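Vesicular integral-membrane protein VIP36 (Canis lupus familiaris, PDB 2DUQ) acts as a calcium-dependent intracellular lectin of the early secretory pathway, binding high-mannose glycans and taking part in the transport and sorting of glycoproteins that carry them. Local coordinates at residues His10-Pro15 with His218-Met223. Numbering follows the deposited sequence.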
loop_
_atom_site.group_PDB
_atom_site.type_symbol
_atom_site.label_atom_id
_atom_site.label_comp_id
_atom_site.label_asym_id
_atom_site.label_seq_id
_atom_site.Cartn_x
_atom_site.Cartn_y
_atom_site.Cartn_z
ATOM N N HIS A 10 -10.445 6.934 8.967
ATOM C CA HIS A 10 -9.465 6.528 7.936
ATOM C C HIS A 10 -8.735 5.276 8.364
ATOM O O HIS A 10 -7.635 4.968 7.873
ATOM C CB HIS A 10 -8.477 7.660 7.684
ATOM C CG HIS A 10 -9.118 8.909 7.183
ATOM N ND1 HIS A 10 -10.010 8.920 6.130
ATOM C CD2 HIS A 10 -8.995 10.197 7.588
ATOM C CE1 HIS A 10 -10.407 10.159 5.909
ATOM N NE2 HIS A 10 -9.805 10.952 6.780
ATOM N N SER A 11 -9.362 4.529 9.273
ATOM C CA SER A 11 -8.766 3.332 9.800
ATOM C C SER A 11 -9.682 2.132 9.582
ATOM O O SER A 11 -10.869 2.311 9.399
ATOM C CB SER A 11 -8.436 3.499 11.286
ATOM O OG SER A 11 -7.603 4.648 11.483
ATOM N N LEU A 12 -9.072 0.949 9.557
ATOM C CA LEU A 12 -9.738 -0.362 9.562
ATOM C C LEU A 12 -9.281 -1.117 10.807
ATOM O O LEU A 12 -8.123 -1.536 10.920
ATOM C CB LEU A 12 -9.410 -1.147 8.280
ATOM C CG LEU A 12 -9.926 -2.602 8.167
ATOM C CD1 LEU A 12 -11.311 -2.642 7.555
ATOM C CD2 LEU A 12 -8.946 -3.418 7.309
ATOM N N ILE A 13 -10.193 -1.287 11.768
ATOM C CA ILE A 13 -9.822 -1.847 13.065
ATOM C C ILE A 13 -10.867 -2.861 13.530
ATOM O O ILE A 13 -12.063 -2.571 13.449
ATOM C CB ILE A 13 -9.724 -0.729 14.134
ATOM C CG1 ILE A 13 -8.882 0.454 13.610
ATOM C CG2 ILE A 13 -9.158 -1.287 15.447
ATOM C CD1 ILE A 13 -8.847 1.680 14.525
ATOM N N LYS A 14 -10.415 -3.993 14.064
ATOM C CA LYS A 14 -11.331 -5.026 14.590
ATOM C C LYS A 14 -11.987 -4.553 15.886
ATOM O O LYS A 14 -11.298 -4.005 16.756
ATOM C CB LYS A 14 -10.597 -6.327 14.885
ATOM C CG LYS A 14 -10.061 -7.051 13.689
ATOM C CD LYS A 14 -9.243 -8.222 14.174
ATOM C CE LYS A 14 -8.472 -8.829 13.057
ATOM N NZ LYS A 14 -7.974 -10.178 13.388
ATOM N N PRO A 15 -13.308 -4.785 16.038
ATOM C CA PRO A 15 -14.199 -5.422 15.061
ATOM C C PRO A 15 -14.606 -4.452 13.946
ATOM O O PRO A 15 -15.025 -3.331 14.212
ATOM C CB PRO A 15 -15.396 -5.867 15.914
ATOM C CG PRO A 15 -15.414 -4.916 17.062
ATOM C CD PRO A 15 -14.015 -4.440 17.293
ATOM N N HIS A 218 -3.439 -12.515 0.315
ATOM C CA HIS A 218 -2.957 -11.174 0.610
ATOM C C HIS A 218 -3.983 -10.558 1.545
ATOM O O HIS A 218 -5.057 -10.142 1.096
ATOM C CB HIS A 218 -2.810 -10.305 -0.664
ATOM C CG HIS A 218 -1.795 -10.816 -1.643
ATOM N ND1 HIS A 218 -2.131 -11.611 -2.717
ATOM C CD2 HIS A 218 -0.451 -10.645 -1.711
ATOM C CE1 HIS A 218 -1.038 -11.914 -3.399
ATOM N NE2 HIS A 218 -0.003 -11.347 -2.803
ATOM N N ASP A 219 -3.663 -10.546 2.838
ATOM C CA ASP A 219 -4.595 -10.070 3.881
ATOM C C ASP A 219 -4.219 -8.710 4.466
ATOM O O ASP A 219 -3.063 -8.443 4.762
ATOM C CB ASP A 219 -4.636 -11.050 5.066
ATOM C CG ASP A 219 -5.116 -12.450 4.690
ATOM O OD1 ASP A 219 -5.763 -12.648 3.630
ATOM O OD2 ASP A 219 -4.867 -13.376 5.495
ATOM N N ILE A 220 -5.222 -7.867 4.662
ATOM C CA ILE A 220 -5.089 -6.699 5.498
ATOM C C ILE A 220 -5.848 -6.993 6.785
ATOM O O ILE A 220 -7.015 -7.381 6.740
ATOM C CB ILE A 220 -5.679 -5.471 4.789
ATOM C CG1 ILE A 220 -5.018 -5.302 3.402
ATOM C CG2 ILE A 220 -5.558 -4.205 5.655
ATOM C CD1 ILE A 220 -3.476 -5.122 3.427
ATOM N N ILE A 221 -5.163 -6.856 7.916
ATOM C CA ILE A 221 -5.765 -7.170 9.222
ATOM C C ILE A 221 -6.252 -5.865 9.835
ATOM O O ILE A 221 -7.411 -5.764 10.269
ATOM C CB ILE A 221 -4.781 -7.962 10.110
ATOM C CG1 ILE A 221 -4.427 -9.285 9.421
ATOM C CG2 ILE A 221 -5.381 -8.240 11.485
ATOM C CD1 ILE A 221 -3.024 -9.656 9.530
ATOM N N SER A 222 -5.401 -4.834 9.806
ATOM C CA SER A 222 -5.805 -3.512 10.266
ATOM C C SER A 222 -5.023 -2.419 9.557
ATOM O O SER A 222 -3.906 -2.649 9.092
ATOM C CB SER A 222 -5.587 -3.372 11.786
ATOM O OG SER A 222 -4.211 -3.413 12.115
ATOM N N MET A 223 -5.633 -1.244 9.462
ATOM C CA MET A 223 -4.941 -0.066 8.951
ATOM C C MET A 223 -5.293 1.067 9.903
ATOM O O MET A 223 -6.470 1.354 10.117
ATOM C CB MET A 223 -5.379 0.277 7.530
ATOM C CG MET A 223 -4.980 -0.763 6.460
ATOM S SD MET A 223 -5.539 -0.274 4.821
ATOM C CE MET A 223 -7.231 -0.836 4.809
#
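Leu-12 and Met-223 exchange two backbone hydrogen bonds and form a hydrogen-bonded antiparallel pair, the single bridge between segments 10-15 and 218-223, the latter part of strand 217-227. Leu-12 N donates to Met-223 O at 2.7 Å with an N-H...O angle of 155°, and Met-223 N returns a bond of 2.9 Å to Leu-12 O. The same Leu-12 O also receives a CA-H...O contact from Ser-222 CA at 3.1 Å. Beside the bridge, Ser-11 CB lies 3.1 Å from Met-223 O, while Ser-11 OG bonds to Lys-7 O and Leu-225 N and so ties the segment to the strand two residues farther along.

The Leu-12 side chain packs against Ile-220 and Met-223. With CG anti to the backbone N (chi1 175°), Leu-12 brings its CD2 branch to both side chains, meeting Ile-220 CG2 at 3.9 Å, where the two side chains cross at about a right angle. Met-223 bends at its last torsion (chi3 -83°), and this brings CE to 4.0 Å from Leu-12 CD2; Trp-27 touches both residues. Farther along, Lys-14 runs out extended and lays CE against Ile-221 CG2 at 3.5 Å, its ammonium group going on to Gln-38 OE1.

The strand is itself irregular here: a classic beta bulge sets Ile-221 and Ser-222 together opposite His-69 of strand 64-73, and Tyr-16 OH bonds to Ile-221 O. The arrangement thus joins the N-terminal segment, through one antiparallel bridge next to a bulge, to a strand of the eight-stranded sheet in the legume-lectin-like beta-sandwich of the lumenal carbohydrate-recognition domain, away from the calcium and mannose sites.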